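Local structure of predicted protease of the collagenase family (Methanopyrus kandleri, 5D88) at residues T22-L27 / V245-S250; L186-G191 / W235-E240; D42-P47 / L78-L83; H33-P38 / K74-S79. The protein probably acts as a peptidase of family U32, built as a TIM barrel that binds a zinc ion. All coordinates share one frame; numbering follows the deposited sequence.

Contact 1 of 4, residues T22-L27 / V245-S250; sequences TRRWYL and VFILAS
R24, W25 and Y26 pair in parallel with V245, F246 and I247, joining the first strand (23-27) of a TIM barrel to the last (244-247) and closing the eight-stranded sheet. Four backbone hydrogen bonds tie them: V245 N to R23 O, W25 N to V245 O, I247 N to W25 O and L27 N to I247 O. On the face of Y26 and I247 the contact is apolar: the ring, CG anti to the carbonyl carbon (chi1 -72°), is swung to the I247 side, CD2 3.6 Å from I247 CB. Just before strand 23-27, T22 CG2 meets V245 CG2 at 3.6 Å. In one of two conformers of R24, NE (3.2 Å) and NH2 (2.8 Å) grip Y26 OH side-on, the oxygen lying in the guanidinium plane, while NH1 forms a salt bridge with E239. A leucine in place of Y26 would probably leave NE and NH2 of R24 without this acceptor and take the ring away from I247. The other face carries W25, in cation-pi contact with R187, and F246, whose ring edge meets the first strand, CD1 3.7 Å from W25 O and CE1 3.6 Å from L27 N.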
loop_
_atom_site.group_PDB
_atom_site.type_symbol
_atom_site.label_atom_id
_atom_site.label_comp_id
_atom_site.label_asym_id
_atom_site.label_seq_id
_atom_site.Cartn_x
_atom_site.Cartn_y
_atom_site.Cartn_z
ATOM N N THR A 22 -25.325 -14.541 11.634
ATOM C CA THR A 22 -24.026 -14.300 11.011
ATOM C C THR A 22 -23.939 -15.030 9.675
ATOM O O THR A 22 -24.216 -16.227 9.592
ATOM C CB THR A 22 -22.900 -14.765 11.939
ATOM O OG1 THR A 22 -22.933 -14.015 13.157
ATOM C CG2 THR A 22 -21.555 -14.558 11.300
ATOM N N ARG A 23 -23.550 -14.312 8.625
ATOM C CA ARG A 23 -23.439 -14.914 7.305
ATOM C C ARG A 23 -22.011 -15.387 7.073
ATOM O O ARG A 23 -21.051 -14.686 7.402
ATOM C CB ARG A 23 -23.887 -13.918 6.239
ATOM C CG ARG A 23 -25.361 -13.612 6.380
ATOM C CD ARG A 23 -25.860 -12.642 5.343
ATOM N NE ARG A 23 -25.140 -11.374 5.395
ATOM C CZ ARG A 23 -25.411 -10.378 6.235
ATOM N NH1 ARG A 23 -26.403 -10.481 7.123
ATOM N NH2 ARG A 23 -24.676 -9.270 6.183
ATOM N N ARG A 24 -21.870 -16.587 6.512
ATOM C CA ARG A 24 -20.577 -17.265 6.450
ATOM C C ARG A 24 -20.159 -17.494 5.005
ATOM O O ARG A 24 -20.888 -18.128 4.232
ATOM C CB ARG A 24 -20.617 -18.588 7.209
ATOM C CG ARG A 24 -20.837 -18.382 8.698
ATOM C CD ARG A 24 -20.671 -19.660 9.489
ATOM N NE ARG A 24 -19.344 -20.268 9.356
ATOM C CZ ARG A 24 -18.293 -19.974 10.118
ATOM N NH1 ARG A 24 -18.380 -19.059 11.071
ATOM N NH2 ARG A 24 -17.143 -20.605 9.929
ATOM N N TRP A 25 -18.976 -17.001 4.670
ATOM C CA TRP A 25 -18.385 -17.082 3.350
ATOM C C TRP A 25 -17.075 -17.847 3.429
ATOM O O TRP A 25 -16.305 -17.681 4.381
ATOM C CB TRP A 25 -18.136 -15.682 2.814
ATOM C CG TRP A 25 -19.394 -14.942 2.543
ATOM C CD1 TRP A 25 -20.169 -14.270 3.442
ATOM C CD2 TRP A 25 -20.033 -14.806 1.280
ATOM N NE1 TRP A 25 -21.252 -13.721 2.807
ATOM C CE2 TRP A 25 -21.192 -14.040 1.476
ATOM C CE3 TRP A 25 -19.738 -15.261 -0.000
ATOM C CZ2 TRP A 25 -22.047 -13.709 0.433
ATOM C CZ3 TRP A 25 -20.586 -14.939 -1.027
ATOM C CH2 TRP A 25 -21.726 -14.175 -0.809
ATOM N N TYR A 26 -16.816 -18.673 2.421
ATOM C CA TYR A 26 -15.602 -19.473 2.362
ATOM C C TYR A 26 -14.837 -19.192 1.076
ATOM O O TYR A 26 -15.416 -19.154 -0.012
ATOM C CB TYR A 26 -15.926 -20.963 2.460
ATOM C CG TYR A 26 -16.361 -21.347 3.837
ATOM C CD1 TYR A 26 -17.664 -21.151 4.255
ATOM C CD2 TYR A 26 -15.448 -21.861 4.743
ATOM C CE1 TYR A 26 -18.054 -21.485 5.543
ATOM C CE2 TYR A 26 -15.821 -22.173 6.010
ATOM C CZ TYR A 26 -17.123 -21.994 6.410
ATOM O OH TYR A 26 -17.462 -22.332 7.698
ATOM N N LEU A 27 -13.535 -19.006 1.216
ATOM C CA LEU A 27 -12.647 -18.929 0.070
ATOM C C LEU A 27 -12.662 -20.254 -0.682
ATOM O O LEU A 27 -12.659 -21.329 -0.077
ATOM C CB LEU A 27 -11.223 -18.606 0.550
ATOM C CG LEU A 27 -10.165 -18.519 -0.551
ATOM C CD1 LEU A 27 -10.314 -17.247 -1.374
ATOM C CD2 LEU A 27 -8.773 -18.628 0.025
ATOM N N VAL A 245 -18.734 -13.461 8.304
ATOM C CA VAL A 245 -17.456 -14.096 8.583
ATOM C C VAL A 245 -16.958 -14.694 7.287
ATOM O O VAL A 245 -17.695 -15.418 6.610
ATOM C CB VAL A 245 -17.568 -15.187 9.666
ATOM C CG1 VAL A 245 -16.231 -15.871 9.869
ATOM C CG2 VAL A 245 -18.016 -14.588 10.960
ATOM N N PHE A 246 -15.716 -14.392 6.944
ATOM C CA PHE A 246 -15.087 -14.874 5.723
ATOM C C PHE A 246 -13.905 -15.731 6.138
ATOM O O PHE A 246 -12.929 -15.224 6.702
ATOM C CB PHE A 246 -14.668 -13.690 4.856
ATOM C CG PHE A 246 -13.822 -14.038 3.671
ATOM C CD1 PHE A 246 -13.976 -15.224 2.973
ATOM C CD2 PHE A 246 -12.868 -13.132 3.232
ATOM C CE1 PHE A 246 -13.163 -15.500 1.864
ATOM C CE2 PHE A 246 -12.070 -13.405 2.117
ATOM C CZ PHE A 246 -12.221 -14.589 1.442
ATOM N N ILE A 247 -14.000 -17.024 5.857
ATOM C CA ILE A 247 -12.952 -17.977 6.197
ATOM C C ILE A 247 -12.010 -18.118 5.010
ATOM O O ILE A 247 -12.421 -18.575 3.939
ATOM C CB ILE A 247 -13.555 -19.337 6.567
ATOM C CG1 ILE A 247 -14.570 -19.171 7.692
ATOM C CG2 ILE A 247 -12.459 -20.308 6.918
ATOM C CD1 ILE A 247 -13.990 -18.574 8.935
ATOM N N LEU A 248 -10.734 -17.759 5.199
ATOM C CA LEU A 248 -9.750 -17.967 4.136
ATOM C C LEU A 248 -9.162 -19.371 4.181
ATOM O O LEU A 248 -9.257 -20.125 3.212
ATOM C CB LEU A 248 -8.602 -16.974 4.238
ATOM C CG LEU A 248 -8.796 -15.601 3.682
ATOM C CD1 LEU A 248 -9.738 -14.928 4.627
ATOM C CD2 LEU A 248 -7.481 -14.882 3.587
ATOM N N ALA A 249 -8.510 -19.706 5.282
ATOM C CA ALA A 249 -7.837 -20.989 5.445
ATOM C C ALA A 249 -8.695 -21.903 6.310
ATOM O O ALA A 249 -8.943 -21.606 7.482
ATOM C CB ALA A 249 -6.462 -20.780 6.059
ATOM N N SER A 250 -9.140 -23.013 5.730
ATOM C CA SER A 250 -10.099 -23.901 6.366
ATOM C C SER A 250 -9.495 -25.235 6.793
ATOM O O SER A 250 -10.175 -26.020 7.469
ATOM C CB SER A 250 -11.272 -24.160 5.401
ATOM O OG SER A 250 -12.288 -24.934 6.017
#

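Contact 2 of 4, residues L186-G191 / W235-E240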
loop_
_atom_site.group_PDB
_atom_site.type_symbol
_atom_site.label_atom_id
_atom_site.label_comp_id
_atom_site.label_asym_id
_atom_site.label_seq_id
_atom_site.Cartn_x
_atom_site.Cartn_y
_atom_site.Cartn_z
ATOM N N LEU A 186 -20.507 -5.208 8.362
ATOM C CA LEU A 186 -19.099 -5.428 8.658
ATOM C C LEU A 186 -18.758 -6.908 8.586
ATOM O O LEU A 186 -19.453 -7.755 9.165
ATOM C CB LEU A 186 -18.726 -4.877 10.025
ATOM C CG LEU A 186 -18.930 -3.380 10.164
ATOM C CD1 LEU A 186 -18.530 -3.015 11.562
ATOM C CD2 LEU A 186 -18.120 -2.580 9.150
ATOM N N ARG A 187 -17.661 -7.198 7.901
ATOM C CA ARG A 187 -17.145 -8.541 7.709
ATOM C C ARG A 187 -15.796 -8.667 8.395
ATOM O O ARG A 187 -15.016 -7.708 8.451
ATOM C CB ARG A 187 -16.995 -8.830 6.218
ATOM C CG ARG A 187 -16.419 -10.186 5.848
ATOM C CD ARG A 187 -16.272 -10.334 4.322
ATOM N NE ARG A 187 -17.527 -10.659 3.665
ATOM C CZ ARG A 187 -17.636 -11.096 2.416
ATOM N NH1 ARG A 187 -16.558 -11.280 1.661
ATOM N NH2 ARG A 187 -18.833 -11.355 1.917
ATOM N N THR A 188 -15.523 -9.872 8.895
ATOM C CA THR A 188 -14.223 -10.233 9.438
ATOM C C THR A 188 -13.635 -11.371 8.623
ATOM O O THR A 188 -14.345 -12.312 8.251
ATOM C CB THR A 188 -14.335 -10.653 10.911
ATOM O OG1 THR A 188 -13.062 -11.092 11.375
ATOM C CG2 THR A 188 -15.345 -11.775 11.096
ATOM N N ALA A 189 -12.347 -11.263 8.325
ATOM C CA ALA A 189 -11.609 -12.290 7.601
ATOM C C ALA A 189 -10.781 -13.088 8.584
ATOM O O ALA A 189 -10.000 -12.508 9.337
ATOM C CB ALA A 189 -10.689 -11.667 6.553
ATOM N N VAL A 190 -10.942 -14.413 8.562
ATOM C CA VAL A 190 -10.243 -15.324 9.471
ATOM C C VAL A 190 -9.159 -16.070 8.707
ATOM O O VAL A 190 -9.442 -16.735 7.705
ATOM C CB VAL A 190 -11.218 -16.321 10.110
ATOM C CG1 VAL A 190 -10.483 -17.243 11.081
ATOM C CG2 VAL A 190 -12.368 -15.559 10.780
ATOM N N GLY A 191 -7.936 -16.010 9.218
ATOM C CA GLY A 191 -6.805 -16.577 8.531
ATOM C C GLY A 191 -6.138 -15.596 7.616
ATOM O O GLY A 191 -5.423 -16.004 6.693
ATOM N N TRP A 235 -5.827 -15.373 13.568
ATOM C CA TRP A 235 -6.647 -16.582 13.619
ATOM C C TRP A 235 -7.819 -16.447 14.563
ATOM O O TRP A 235 -8.838 -17.125 14.381
ATOM C CB TRP A 235 -5.797 -17.785 14.055
ATOM C CG TRP A 235 -4.704 -18.099 13.094
ATOM C CD1 TRP A 235 -3.362 -17.888 13.270
ATOM C CD2 TRP A 235 -4.855 -18.647 11.776
ATOM N NE1 TRP A 235 -2.678 -18.278 12.146
ATOM C CE2 TRP A 235 -3.567 -18.750 11.217
ATOM C CE3 TRP A 235 -5.958 -19.070 11.021
ATOM C CZ2 TRP A 235 -3.346 -19.257 9.931
ATOM C CZ3 TRP A 235 -5.734 -19.586 9.757
ATOM C CH2 TRP A 235 -4.434 -19.672 9.225
ATOM N N GLU A 236 -7.689 -15.590 15.563
ATOM C CA GLU A 236 -8.721 -15.410 16.563
ATOM C C GLU A 236 -9.744 -14.411 16.058
ATOM O O GLU A 236 -9.423 -13.497 15.301
ATOM C CB GLU A 236 -8.100 -14.911 17.865
ATOM C CG GLU A 236 -6.985 -15.808 18.393
ATOM C CD GLU A 236 -7.508 -16.977 19.210
ATOM O OE1 GLU A 236 -8.705 -16.973 19.574
ATOM O OE2 GLU A 236 -6.719 -17.905 19.497
ATOM N N VAL A 237 -10.992 -14.577 16.488
ATOM C CA VAL A 237 -12.034 -13.654 16.072
ATOM C C VAL A 237 -13.149 -13.679 17.097
ATOM O O VAL A 237 -13.374 -14.686 17.765
ATOM C CB VAL A 237 -12.557 -14.017 14.664
ATOM C CG1 VAL A 237 -13.084 -15.435 14.661
ATOM C CG2 VAL A 237 -13.608 -13.007 14.213
ATOM N N ARG A 238 -13.858 -12.570 17.197
ATOM C CA ARG A 238 -15.074 -12.460 17.991
ATOM C C ARG A 238 -16.223 -12.269 17.002
ATOM O O ARG A 238 -16.523 -11.151 16.572
ATOM C CB ARG A 238 -14.945 -11.326 18.990
ATOM C CG ARG A 238 -14.087 -11.733 20.188
ATOM C CD ARG A 238 -13.989 -10.634 21.203
ATOM N NE ARG A 238 -15.302 -10.336 21.756
ATOM C CZ ARG A 238 -15.575 -9.285 22.519
ATOM N NH1 ARG A 238 -14.617 -8.412 22.816
ATOM N NH2 ARG A 238 -16.808 -9.104 22.979
ATOM N N GLU A 239 -16.855 -13.384 16.620
ATOM C CA GLU A 239 -17.804 -13.334 15.512
ATOM C C GLU A 239 -19.012 -12.489 15.845
ATOM O O GLU A 239 -19.627 -11.918 14.941
ATOM C CB GLU A 239 -18.270 -14.733 15.127
ATOM C CG GLU A 239 -17.202 -15.585 14.502
ATOM C CD GLU A 239 -17.769 -16.853 13.913
ATOM O OE1 GLU A 239 -19.007 -17.053 13.990
ATOM O OE2 GLU A 239 -16.974 -17.645 13.361
ATOM N N GLU A 240 -19.369 -12.402 17.127
ATOM C CA GLU A 240 -20.536 -11.630 17.534
ATOM C C GLU A 240 -20.393 -10.151 17.195
ATOM O O GLU A 240 -21.397 -9.430 17.211
ATOM C CB GLU A 240 -20.792 -11.820 19.043
ATOM C CG GLU A 240 -19.773 -11.164 19.993
ATOM C CD GLU A 240 -18.527 -12.012 20.252
ATOM O OE1 GLU A 240 -18.286 -13.008 19.536
ATOM O OE2 GLU A 240 -17.774 -11.669 21.184
#
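W235 brings the six-membered part of its indole up to G191 obliquely, with CZ3 3.4 Å from G191 CA. Glycine suits this spot twice over: a CB would come close to CZ3, and at phi 90° it would also jam against the carbonyl oxygen of V190. Two residues on, V237 turns both methyls to use. Its CG1 sits between the backbone N and the carbonyl carbon (chi1 58°), which sends CG2 anti to the N and against T188, 3.5 Å from OG1 and 3.8 Å from CG2 of that threonine. CG1 meets V190 CG2 at 3.9 Å, the two valines crossing at about a right angle. The other methyl of V190, CG1, rests 3.7 Å from W235 O. These contacts between strand and loop are van der Waals in kind; T188 OG1 has a weak hydrogen bond to N169 instead. Within the loop R238 holds E240 OE2 side-on, NE at 2.9 Å, the oxygen lying in the guanidinium plane, and this salt bridge ties the 3-10 turn to the residues before it. The loop thus runs along the seventh strand of the TIM barrel, 185-190, on the side where T188 and V190 touch V245 and I247 of the eighth; R238 reaches E172 of helix 172-181, whose V175, I178 and R179 are touched by L186.

Contact 3 of 4, residues D42-P47 / L78-L83; sequences DGIVVP and LSVQAL
Strands 43-47 and 79-83 run parallel, their axes 4.4 Å apart at closest and inclined by 29°, and five backbone hydrogen bonds join them: S79 N to D42 O, I44 N to S79 O, Q81 N to I44 O, V46 N to Q81 O and L83 N to V46 O. The approach is tightest at G43, whose CA is 3.0 Å from S79 O; a CB there would clash with that oxygen. On one face I44 and V80 lie side by side, I44 CG1 4.1 Å from V80 CG2, and the other methyl of V80, CG1, reaches V46 CG1 at 4.1 Å. The branching of I44, with CG1 set between the backbone N and the carbonyl carbon (chi1 57°), turns CG2 to L78, 4.0 Å from L78 CD1. Helix 63-75 covers this face in a beta-alpha-beta crossover, the repeating unit of the TIM barrel, setting I69 and A73 on I44, and V70 and A73 on V80. The opposite face carries V45, Q81, P47 and L83. V45 CG1 packs obliquely on L83 CB at 3.7 Å. Q81 is extended beyond CG, which brings OE1 4.1 Å from V45 CG2 and onto R187 NH2, its hydrogen-bond donor from the seventh strand. D42 OD2, at the start of the pair, accepts a hydrogen bond from the backbone N of R24, and W25 lies against V45, S79 and Q81.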
loop_
_atom_site.group_PDB
_atom_site.type_symbol
_atom_site.label_atom_id
_atom_site.label_comp_id
_atom_site.label_asym_id
_atom_site.label_seq_id
_atom_site.Cartn_x
_atom_site.Cartn_y
_atom_site.Cartn_z
ATOM N N ASP A 42 -23.227 -19.677 3.392
ATOM C CA ASP A 42 -24.011 -18.724 2.626
ATOM C C ASP A 42 -23.421 -18.519 1.239
ATOM O O ASP A 42 -24.162 -18.381 0.259
ATOM C CB ASP A 42 -24.120 -17.413 3.397
ATOM C CG ASP A 42 -24.968 -17.564 4.648
ATOM O OD1 ASP A 42 -26.202 -17.662 4.514
ATOM O OD2 ASP A 42 -24.407 -17.617 5.759
ATOM N N GLY A 43 -22.103 -18.550 1.121
ATOM C CA GLY A 43 -21.504 -18.269 -0.169
ATOM C C GLY A 43 -20.033 -18.617 -0.198
ATOM O O GLY A 43 -19.427 -18.973 0.816
ATOM N N ILE A 44 -19.475 -18.533 -1.398
ATOM C CA ILE A 44 -18.048 -18.708 -1.605
ATOM C C ILE A 44 -17.474 -17.449 -2.238
ATOM O O ILE A 44 -18.175 -16.672 -2.905
ATOM C CB ILE A 44 -17.729 -19.950 -2.463
ATOM C CG1 ILE A 44 -18.444 -19.858 -3.811
ATOM C CG2 ILE A 44 -18.121 -21.222 -1.702
ATOM C CD1 ILE A 44 -17.711 -20.501 -4.937
ATOM N N VAL A 45 -16.176 -17.250 -1.997
ATOM C CA VAL A 45 -15.382 -16.156 -2.550
ATOM C C VAL A 45 -14.323 -16.799 -3.424
ATOM O O VAL A 45 -13.533 -17.612 -2.937
ATOM C CB VAL A 45 -14.741 -15.309 -1.435
ATOM C CG1 VAL A 45 -13.833 -14.230 -2.002
ATOM C CG2 VAL A 45 -15.815 -14.706 -0.578
ATOM N N VAL A 46 -14.311 -16.459 -4.709
ATOM C CA VAL A 46 -13.451 -17.115 -5.679
ATOM C C VAL A 46 -12.521 -16.075 -6.300
ATOM O O VAL A 46 -12.984 -15.045 -6.814
ATOM C CB VAL A 46 -14.268 -17.863 -6.756
ATOM C CG1 VAL A 46 -15.189 -16.943 -7.493
ATOM C CG2 VAL A 46 -13.359 -18.571 -7.726
ATOM N N PRO A 47 -11.206 -16.280 -6.252
ATOM C CA PRO A 47 -10.272 -15.326 -6.868
ATOM C C PRO A 47 -10.434 -15.312 -8.373
ATOM O O PRO A 47 -10.391 -16.368 -9.013
ATOM C CB PRO A 47 -8.887 -15.871 -6.483
ATOM C CG PRO A 47 -9.127 -16.831 -5.429
ATOM C CD PRO A 47 -10.488 -17.398 -5.628
ATOM N N LEU A 78 -25.149 -21.882 -3.441
ATOM C CA LEU A 78 -24.256 -20.937 -2.795
ATOM C C LEU A 78 -24.256 -19.613 -3.546
ATOM O O LEU A 78 -24.236 -19.585 -4.777
ATOM C CB LEU A 78 -22.838 -21.510 -2.750
ATOM C CG LEU A 78 -22.650 -22.705 -1.810
ATOM C CD1 LEU A 78 -21.397 -23.506 -2.148
ATOM C CD2 LEU A 78 -22.583 -22.217 -0.376
ATOM N N SER A 79 -24.286 -18.514 -2.799
ATOM C CA SER A 79 -23.953 -17.221 -3.383
ATOM C C SER A 79 -22.468 -17.194 -3.732
ATOM O O SER A 79 -21.664 -17.952 -3.181
ATOM C CB SER A 79 -24.301 -16.077 -2.425
ATOM O OG SER A 79 -25.687 -16.077 -2.143
ATOM N N VAL A 80 -22.109 -16.325 -4.673
ATOM C CA VAL A 80 -20.758 -16.277 -5.223
ATOM C C VAL A 80 -20.270 -14.840 -5.275
ATOM O O VAL A 80 -20.910 -13.979 -5.891
ATOM C CB VAL A 80 -20.689 -16.900 -6.629
ATOM C CG1 VAL A 80 -19.293 -16.756 -7.212
ATOM C CG2 VAL A 80 -21.124 -18.367 -6.575
ATOM N N GLN A 81 -19.103 -14.594 -4.696
ATOM C CA GLN A 81 -18.432 -13.320 -4.870
ATOM C C GLN A 81 -17.071 -13.535 -5.512
ATOM O O GLN A 81 -16.357 -14.491 -5.197
ATOM C CB GLN A 81 -18.288 -12.580 -3.543
ATOM C CG GLN A 81 -19.629 -12.152 -2.974
ATOM C CD GLN A 81 -19.550 -11.514 -1.598
ATOM O OE1 GLN A 81 -18.543 -11.608 -0.898
ATOM N NE2 GLN A 81 -20.640 -10.874 -1.196
ATOM N N ALA A 82 -16.757 -12.664 -6.459
ATOM C CA ALA A 82 -15.447 -12.625 -7.085
ATOM C C ALA A 82 -14.495 -11.840 -6.200
ATOM O O ALA A 82 -14.815 -10.729 -5.770
ATOM C CB ALA A 82 -15.542 -11.954 -8.460
ATOM N N LEU A 83 -13.316 -12.401 -5.960
ATOM C CA LEU A 83 -12.239 -11.711 -5.260
ATOM C C LEU A 83 -11.320 -11.087 -6.300
ATOM O O LEU A 83 -10.625 -11.795 -7.040
ATOM C CB LEU A 83 -11.481 -12.673 -4.346
ATOM C CG LEU A 83 -10.325 -12.109 -3.517
ATOM C CD1 LEU A 83 -10.836 -11.083 -2.489
ATOM C CD2 LEU A 83 -9.613 -13.232 -2.819
#

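Contact 4 of 4, residues H33-P38 / K74-S79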
loop_
_atom_site.group_PDB
_atom_site.type_symbol
_atom_site.label_atom_id
_atom_site.label_comp_id
_atom_site.label_asym_id
_atom_site.label_seq_id
_atom_site.Cartn_x
_atom_site.Cartn_y
_atom_site.Cartn_z
ATOM N N HIS A 33 -11.453 -27.750 -3.865
ATOM C CA HIS A 33 -11.660 -26.989 -2.633
ATOM C C HIS A 33 -13.144 -26.764 -2.360
ATOM O O HIS A 33 -13.563 -26.701 -1.197
ATOM C CB HIS A 33 -10.923 -25.646 -2.778
ATOM C CG HIS A 33 -10.613 -24.929 -1.492
ATOM N ND1 HIS A 33 -10.280 -23.585 -1.465
ATOM C CD2 HIS A 33 -10.537 -25.360 -0.208
ATOM C CE1 HIS A 33 -10.043 -23.216 -0.219
ATOM N NE2 HIS A 33 -10.186 -24.275 0.565
ATOM N N LEU A 34 -13.946 -26.644 -3.420
ATOM C CA LEU A 34 -15.378 -26.401 -3.272
ATOM C C LEU A 34 -16.061 -27.517 -2.498
ATOM O O LEU A 34 -17.012 -27.266 -1.748
ATOM C CB LEU A 34 -16.026 -26.251 -4.651
ATOM C CG LEU A 34 -17.525 -25.939 -4.697
ATOM C CD1 LEU A 34 -17.839 -24.662 -3.921
ATOM C CD2 LEU A 34 -18.026 -25.817 -6.151
ATOM N N ASP A 35 -15.606 -28.759 -2.680
ATOM C CA ASP A 35 -16.243 -29.894 -2.025
ATOM C C ASP A 35 -16.075 -29.872 -0.510
ATOM O O ASP A 35 -16.759 -30.637 0.174
ATOM C CB ASP A 35 -15.681 -31.213 -2.565
ATOM C CG ASP A 35 -16.154 -31.535 -3.974
ATOM O OD1 ASP A 35 -16.996 -30.804 -4.544
ATOM O OD2 ASP A 35 -15.680 -32.553 -4.515
ATOM N N THR A 36 -15.176 -29.047 0.026
ATOM C CA THR A 36 -14.946 -28.967 1.468
ATOM C C THR A 36 -15.730 -27.841 2.134
ATOM O O THR A 36 -15.736 -27.741 3.368
ATOM C CB THR A 36 -13.452 -28.771 1.759
ATOM O OG1 THR A 36 -13.096 -27.395 1.556
ATOM C CG2 THR A 36 -12.600 -29.672 0.850
ATOM N N VAL A 37 -16.383 -27.001 1.359
ATOM C CA VAL A 37 -17.185 -25.918 1.925
ATOM C C VAL A 37 -18.365 -26.520 2.676
ATOM O O VAL A 37 -19.073 -27.377 2.118
ATOM C CB VAL A 37 -17.664 -24.988 0.817
ATOM C CG1 VAL A 37 -18.657 -23.945 1.371
ATOM C CG2 VAL A 37 -16.474 -24.320 0.158
ATOM N N PRO A 38 -18.631 -26.103 3.911
ATOM C CA PRO A 38 -19.768 -26.663 4.642
ATOM C C PRO A 38 -21.078 -26.464 3.896
ATOM O O PRO A 38 -21.298 -25.443 3.234
ATOM C CB PRO A 38 -19.746 -25.889 5.963
ATOM C CG PRO A 38 -18.314 -25.494 6.126
ATOM C CD PRO A 38 -17.862 -25.160 4.743
ATOM N N LYS A 74 -23.276 -22.444 -7.782
ATOM C CA LYS A 74 -24.667 -22.041 -7.955
ATOM C C LYS A 74 -25.599 -23.244 -7.934
ATOM O O LYS A 74 -26.692 -23.178 -7.359
ATOM C CB LYS A 74 -24.825 -21.264 -9.253
ATOM C CG LYS A 74 -24.234 -19.885 -9.206
ATOM C CD LYS A 74 -24.203 -19.288 -10.603
ATOM C CE LYS A 74 -23.684 -17.868 -10.613
ATOM N NZ LYS A 74 -24.785 -16.896 -10.452
ATOM N N ASP A 75 -25.194 -24.352 -8.559
ATOM C CA ASP A 75 -26.004 -25.568 -8.501
ATOM C C ASP A 75 -26.301 -25.951 -7.064
ATOM O O ASP A 75 -27.396 -26.431 -6.751
ATOM C CB ASP A 75 -25.285 -26.714 -9.208
ATOM C CG ASP A 75 -25.519 -26.715 -10.696
ATOM O OD1 ASP A 75 -25.758 -25.632 -11.272
ATOM O OD2 ASP A 75 -25.471 -27.810 -11.288
ATOM N N ARG A 76 -25.332 -25.759 -6.179
ATOM C CA ARG A 76 -25.470 -26.101 -4.776
ATOM C C ARG A 76 -26.107 -24.972 -3.964
ATOM O O ARG A 76 -26.154 -25.056 -2.731
ATOM C CB ARG A 76 -24.091 -26.493 -4.224
ATOM C CG ARG A 76 -23.493 -27.720 -4.966
ATOM C CD ARG A 76 -22.069 -28.077 -4.532
ATOM N NE ARG A 76 -21.537 -29.247 -5.243
ATOM C CZ ARG A 76 -20.314 -29.744 -5.065
ATOM N NH1 ARG A 76 -19.480 -29.177 -4.200
ATOM N NH2 ARG A 76 -19.918 -30.813 -5.751
ATOM N N GLY A 77 -26.608 -23.933 -4.634
ATOM C CA GLY A 77 -27.320 -22.851 -3.981
ATOM C C GLY A 77 -26.458 -21.888 -3.197
ATOM O O GLY A 77 -26.977 -21.151 -2.352
ATOM N N LEU A 78 -25.149 -21.882 -3.441
ATOM C CA LEU A 78 -24.256 -20.937 -2.795
ATOM C C LEU A 78 -24.256 -19.613 -3.546
ATOM O O LEU A 78 -24.236 -19.585 -4.777
ATOM C CB LEU A 78 -22.838 -21.510 -2.750
ATOM C CG LEU A 78 -22.650 -22.705 -1.810
ATOM C CD1 LEU A 78 -21.397 -23.506 -2.148
ATOM C CD2 LEU A 78 -22.583 -22.217 -0.376
ATOM N N SER A 79 -24.286 -18.514 -2.799
ATOM C CA SER A 79 -23.953 -17.221 -3.383
ATOM C C SER A 79 -22.468 -17.194 -3.732
ATOM O O SER A 79 -21.664 -17.952 -3.181
ATOM C CB SER A 79 -24.301 -16.077 -2.425
ATOM O OG SER A 79 -25.687 -16.077 -2.143
HETATM O O HOH W 1 -19.827 -27.536 -1.951
HETATM O O HOH W 2 -17.522 -33.086 -6.807
#
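R76 is stretched straight from CG to NE (chi3 180°), which carries its guanidinium to D35, while the D35 carboxylate, CG anti to the carbonyl carbon (chi1 -73°), turns back to meet it. R76 follows helix 63-75, which ends in a Schellman motif with G77 as its C-prime residue; D35 lies in a type I turn from L34 to V37. The salt bridge is end-on but falls on one oxygen. NH1 (3.0 Å) and NH2 (3.2 Å) of R76 both bond D35 OD1, approaching from the same face of the carboxylate, NH1 on the anti side and NH2 on the syn side; the flat groups stand 31° apart. R31 also forms a salt bridge with OD1, so two arginines gather round this carboxylate and would probably favour its negative charge. L34 CG lies 3.8 Å from R76 NH1, beside the charged group. The apolar part is L34 CD1 on L78 CD1 at 4.1 Å, the two leucines sliding past each other in opposite directions; L34 and V37 also touch I44 of strand 43-47. One water joins D35 OD2 to R76 NH2, though weakly on the arginine side. Another is bound more closely: it donates to L34 O at 2.8 Å and accepts from R76 NH1, also at 2.8 Å.

Contacts 1 and 3 are neighbouring pairings of one barrel sheet, their centres about 10 Å apart, linked by the backbone bond from V45 N to Y26 O at 2.9 Å. Contact 2 adjoins contact 1 on its other flank, about 9 Å between centres, where F246 pairs with T188 and V190. R187 of contact 2 crosses the barrel to Q81 of contact 3, 2.8 Å from R187 NH2 to Q81 OE1, although those centres are about 17 Å apart. Contact 4 shares L78 and S79 with contact 3 and packs on I44; from contact 2 it is about 8 Å away at the nearest atoms. All four lie away from the zinc site formed by C88 and H209.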